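Local coordinates for enoyl-CoA hydratase/isomerase family protein (Pseudomonas syringae pv. tomato, PDB 3OT6) that probably acts on acyl-CoA thioesters, as other members of the crotonase-like enoyl-CoA hydratase/isomerase family do, at residues 95-100 with 115-120; 109-114 with 145-150. One frame throughout, in Å; residues are numbered along the deposited sequence.

Contact 1: residues 95-100 with 115-120; sequences FPIIVA and SADYRI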
# COMPACT_ATOMS: atom_id res chain seq x y z
N PHE A 95 6.38 -5.34 12.61
CA PHE A 95 6.93 -4.02 12.94
C PHE A 95 6.16 -2.96 12.11
O PHE A 95 5.49 -3.31 11.12
CB PHE A 95 8.47 -3.96 12.65
CG PHE A 95 9.21 -5.04 13.31
CD1 PHE A 95 9.70 -4.86 14.60
CD2 PHE A 95 9.34 -6.29 12.70
CE1 PHE A 95 10.33 -5.90 15.25
CE2 PHE A 95 9.95 -7.34 13.35
CZ PHE A 95 10.43 -7.14 14.65
N PRO A 96 6.25 -1.68 12.51
CA PRO A 96 5.48 -0.65 11.89
C PRO A 96 5.84 -0.48 10.41
O PRO A 96 7.02 -0.52 10.06
CB PRO A 96 5.87 0.61 12.71
CG PRO A 96 6.17 0.03 14.13
CD PRO A 96 6.97 -1.18 13.71
N ILE A 97 4.84 -0.33 9.54
CA ILE A 97 5.06 0.04 8.16
C ILE A 97 4.59 1.49 7.86
O ILE A 97 3.41 1.86 8.10
CB ILE A 97 4.44 -0.96 7.20
CG1 ILE A 97 4.99 -2.36 7.47
CG2 ILE A 97 4.78 -0.58 5.72
CD1 ILE A 97 4.41 -3.43 6.56
N ILE A 98 5.55 2.30 7.40
CA ILE A 98 5.31 3.66 6.94
C ILE A 98 5.27 3.61 5.43
O ILE A 98 6.10 2.94 4.78
CB ILE A 98 6.42 4.61 7.39
CG1 ILE A 98 6.59 4.56 8.90
CG2 ILE A 98 6.12 6.05 7.00
CD1 ILE A 98 7.85 5.40 9.46
N VAL A 99 4.27 4.25 4.86
CA VAL A 99 4.28 4.41 3.40
C VAL A 99 4.49 5.88 3.18
O VAL A 99 3.74 6.74 3.73
CB VAL A 99 2.97 3.90 2.71
CG1 VAL A 99 3.00 4.22 1.18
CG2 VAL A 99 2.84 2.41 2.94
N ALA A 100 5.54 6.16 2.42
CA ALA A 100 5.96 7.51 2.12
C ALA A 100 5.66 7.72 0.65
O ALA A 100 6.44 7.26 -0.23
CB ALA A 100 7.45 7.67 2.38
N SER A 115 -2.74 -0.16 3.65
CA SER A 115 -2.24 -1.42 4.16
C SER A 115 -1.13 -1.20 5.21
O SER A 115 -0.42 -2.11 5.54
CB SER A 115 -1.64 -2.20 3.00
OG SER A 115 -2.63 -2.50 2.06
N ALA A 116 -0.97 0.01 5.72
CA ALA A 116 0.24 0.38 6.42
C ALA A 116 -0.17 0.96 7.78
O ALA A 116 -1.37 1.20 8.07
CB ALA A 116 1.00 1.46 5.60
N ASP A 117 0.85 1.31 8.57
CA ASP A 117 0.63 1.82 9.92
C ASP A 117 0.59 3.33 10.02
O ASP A 117 -0.05 3.85 10.92
CB ASP A 117 1.63 1.20 10.84
CG ASP A 117 1.41 -0.29 10.93
OD1 ASP A 117 0.28 -0.66 11.43
OD2 ASP A 117 2.29 -1.07 10.44
N TYR A 118 1.26 4.00 9.08
CA TYR A 118 1.38 5.43 9.04
C TYR A 118 1.62 5.78 7.55
O TYR A 118 2.41 5.08 6.84
CB TYR A 118 2.60 5.94 9.91
CG TYR A 118 2.43 7.43 10.19
CD1 TYR A 118 1.77 7.86 11.33
CD2 TYR A 118 2.82 8.38 9.25
CE1 TYR A 118 1.52 9.22 11.57
CE2 TYR A 118 2.58 9.79 9.47
CZ TYR A 118 1.92 10.18 10.63
OH TYR A 118 1.61 11.49 10.90
N ARG A 119 1.00 6.86 7.06
CA ARG A 119 1.12 7.19 5.62
C ARG A 119 1.44 8.63 5.45
O ARG A 119 0.78 9.47 6.00
CB ARG A 119 -0.19 6.89 4.87
CG ARG A 119 -0.52 5.40 4.72
CD ARG A 119 -1.29 4.81 5.90
NE ARG A 119 -2.19 5.80 6.50
CZ ARG A 119 -3.46 6.00 6.12
NH1 ARG A 119 -4.03 5.22 5.18
NH2 ARG A 119 -4.17 6.99 6.70
N ILE A 120 2.43 8.95 4.64
CA ILE A 120 2.82 10.36 4.40
C ILE A 120 2.85 10.63 2.93
O ILE A 120 3.44 9.84 2.15
CB ILE A 120 4.24 10.68 4.94
CG1 ILE A 120 4.33 10.26 6.41
CG2 ILE A 120 4.54 12.20 4.79
CD1 ILE A 120 5.74 10.53 7.06
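The carbonyl oxygen of Ile97 takes two backbone N-H groups from 115-120. Asp117 N reaches Ile97 O at 2.7 Å, in the carbonyl plane. Tyr118 N is farther from Ile97 O, at 3.2 Å, and is tilted 17° from that plane. The N-H of the same isoleucine is used as well. Ile97 N donates to Asp117 OD2 at 2.8 Å in a nearly straight bond (170°), on the anti lone pair of the oxygen. Asp117 CG lies beside its own backbone N (chi1 -65°), and this brings OD2 to the N-H of Ile97. OD2 appears to stand in for the carbonyl that a regular parallel strand would offer. Lys209 pairs with Asp117 OD2 and Arg213 with Asp117 OD1, which probably favours the charged carboxylate. From Ile98 and Tyr118 onward the segments are neighbouring parallel strands in the six-stranded sheet of the crotonase fold, with strand 50-54 on the other edge of 97-100. Val99 bonds through both backbone groups: its N donates to Tyr118 O at 2.8 Å, and its O accepts from Ile120 N at 2.7 Å. Ile98, Ala100, Tyr118 and Ile120 share one face, where Ile98 CG1 packs on Tyr118 CB and helix 186-197 lies over the group. Val99 and Arg119 point to the other face. There Val99 CG2, beside its own backbone N, meets Ala116 CB at 3.4 Å. The Arg119 chain bends away from Val99 at chi2 and chi3, and its guanidinium forms a salt bridge with Asp178.

Contact 2: residues 109-114 with 145-150; sequences GAFLLL and ELARDR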
# COMPACT_ATOMS: atom_id res chain seq x y z
N GLY A 109 -1.88 1.01 -6.22
CA GLY A 109 -0.94 1.91 -5.57
C GLY A 109 -1.60 2.64 -4.38
O GLY A 109 -0.96 2.91 -3.36
N ALA A 110 -2.86 3.01 -4.50
CA ALA A 110 -3.49 3.63 -3.34
C ALA A 110 -3.87 2.56 -2.27
O ALA A 110 -3.97 2.91 -1.08
CB ALA A 110 -4.69 4.52 -3.73
N PHE A 111 -4.10 1.31 -2.68
CA PHE A 111 -4.25 0.26 -1.69
C PHE A 111 -3.03 0.05 -0.81
O PHE A 111 -3.15 -0.40 0.33
CB PHE A 111 -4.73 -1.03 -2.30
CG PHE A 111 -6.19 -0.97 -2.66
CD1 PHE A 111 -7.16 -0.67 -1.68
CD2 PHE A 111 -6.62 -1.16 -3.96
CE1 PHE A 111 -8.55 -0.61 -2.01
CE2 PHE A 111 -7.95 -1.08 -4.30
CZ PHE A 111 -8.94 -0.80 -3.34
N LEU A 112 -1.85 0.39 -1.30
CA LEU A 112 -0.68 0.21 -0.47
C LEU A 112 -0.78 1.14 0.73
O LEU A 112 -0.35 0.74 1.82
CB LEU A 112 0.62 0.48 -1.21
CG LEU A 112 0.96 -0.39 -2.39
CD1 LEU A 112 2.34 0.10 -2.95
CD2 LEU A 112 1.02 -1.80 -1.94
N LEU A 113 -1.31 2.37 0.55
CA LEU A 113 -1.50 3.32 1.67
C LEU A 113 -2.55 2.88 2.73
O LEU A 113 -2.52 3.32 3.90
CB LEU A 113 -1.86 4.73 1.16
CG LEU A 113 -0.94 5.41 0.11
CD1 LEU A 113 -1.77 6.42 -0.70
CD2 LEU A 113 0.25 6.05 0.83
N LEU A 114 -3.48 2.04 2.29
CA LEU A 114 -4.50 1.49 3.12
C LEU A 114 -4.01 0.20 3.83
O LEU A 114 -4.78 -0.43 4.56
CB LEU A 114 -5.76 1.23 2.27
CG LEU A 114 -6.36 2.50 1.61
CD1 LEU A 114 -7.78 2.28 1.07
CD2 LEU A 114 -6.37 3.71 2.55
N GLU A 145 -12.82 -3.87 0.99
CA GLU A 145 -12.63 -4.10 2.42
C GLU A 145 -11.40 -3.35 3.00
O GLU A 145 -11.47 -2.82 4.13
CB GLU A 145 -12.62 -5.60 2.75
CG GLU A 145 -14.02 -6.33 2.56
CD GLU A 145 -15.22 -5.54 3.15
OE1 GLU A 145 -15.05 -4.88 4.19
OE2 GLU A 145 -16.34 -5.56 2.55
N LEU A 146 -10.33 -3.21 2.22
CA LEU A 146 -9.22 -2.34 2.63
C LEU A 146 -9.69 -0.91 2.69
O LEU A 146 -9.28 -0.17 3.57
CB LEU A 146 -8.07 -2.42 1.64
CG LEU A 146 -7.28 -3.76 1.53
CD1 LEU A 146 -6.35 -3.72 0.31
CD2 LEU A 146 -6.47 -3.98 2.75
N ALA A 147 -10.54 -0.49 1.77
CA ALA A 147 -10.97 0.92 1.76
C ALA A 147 -11.95 1.16 2.88
O ALA A 147 -11.88 2.17 3.59
CB ALA A 147 -11.54 1.29 0.46
N ARG A 148 -12.81 0.18 3.13
CA ARG A 148 -13.84 0.34 4.13
C ARG A 148 -13.22 0.56 5.48
O ARG A 148 -13.75 1.32 6.28
CB ARG A 148 -14.76 -0.88 4.17
CG ARG A 148 -16.06 -0.56 4.94
CD ARG A 148 -16.93 -1.78 5.27
NE ARG A 148 -17.17 -2.70 4.14
CZ ARG A 148 -18.15 -2.52 3.26
NH1 ARG A 148 -19.02 -1.45 3.39
NH2 ARG A 148 -18.26 -3.42 2.26
N ASP A 149 -12.11 -0.11 5.73
CA ASP A 149 -11.58 -0.15 7.05
C ASP A 149 -10.81 1.10 7.35
O ASP A 149 -10.69 1.42 8.52
CB ASP A 149 -10.67 -1.41 7.26
CG ASP A 149 -10.41 -1.68 8.75
OD1 ASP A 149 -11.41 -1.98 9.47
OD2 ASP A 149 -9.25 -1.52 9.22
N ARG A 150 -10.28 1.79 6.34
CA ARG A 150 -9.41 2.95 6.60
C ARG A 150 -10.01 4.33 6.21
O ARG A 150 -9.60 5.37 6.76
CB ARG A 150 -8.04 2.83 5.87
CG ARG A 150 -6.96 3.87 6.38
CD ARG A 150 -6.47 3.57 7.86
NE ARG A 150 -5.83 2.27 7.83
CZ ARG A 150 -4.52 2.05 7.80
NH1 ARG A 150 -3.63 3.03 7.91
NH2 ARG A 150 -4.09 0.81 7.69
O HOH W 1 -7.28 -0.81 5.31
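Leu114 and Arg150 lie alongside one another, pointing opposite ways, with the branches of the leucine against the arginine's helix. Leu114 CD1 lies on the backbone of that helix, 3.5 Å from Ala147 CA. The other branch, Leu114 CD2, rests on the aliphatic start of the arginine, 3.8 Å from Arg150 CB. Arg150 CG is anti to the backbone N (chi1 -166°), and bends at chi2 and chi3 then steer the chain over the end of helix 108-113. This places Leu114 C and Leu113 O over one face of the guanidinium. Arg150 NH2 is 3.4 Å from Leu114 O, but the angle is too poor for a hydrogen bond. Its bond goes instead to Ala116 O, just beyond the segment. Phe111 and Leu146 meet at a slant beside this pair. Phe111 CD1 touches Leu146 CD1 at 3.7 Å. The ring turns its edge to the backbone of the facing helix, with Ala147 N near the ring plane. The axes of 109-113 and 145-150 approach to 10.1 Å and cross at 41°; both belong to helices of the crotonase fold. Helix 108-113 leads into strand 118-122 of the main sheet. Helix 73-91 and helix 202-230 also pack on Leu146. No direct hydrogen bond joins the two segments, but one water does. It donates to Leu114 O at 2.6 Å and to Leu146 O at 2.7 Å, so it ties the backbone at the end of one helix to a carbonyl of the other.

Overall arrangement
Both contacts are largely buried, with centres about 12 Å apart, and their segments alternate along the chain. Helix 108-113 of contact 2 is followed, after a short loop, by strand 118-122 of contact 1, so the two share one helix-to-strand passage. Their chemistry differs. Contact 1 is sheet pairing, carried by direct backbone hydrogen bonds and one aspartate. Contact 2 is helix packing, carried by apolar side chains and a bridging water. Two arginines link them in exchange: Arg119 of contact 1 bonds Leu113 O through NH1, and the arginine of contact 2 returns a bond to the loop of contact 1. Val99 CG1 also packs on Leu113 CD2, where the helix meets the sheet.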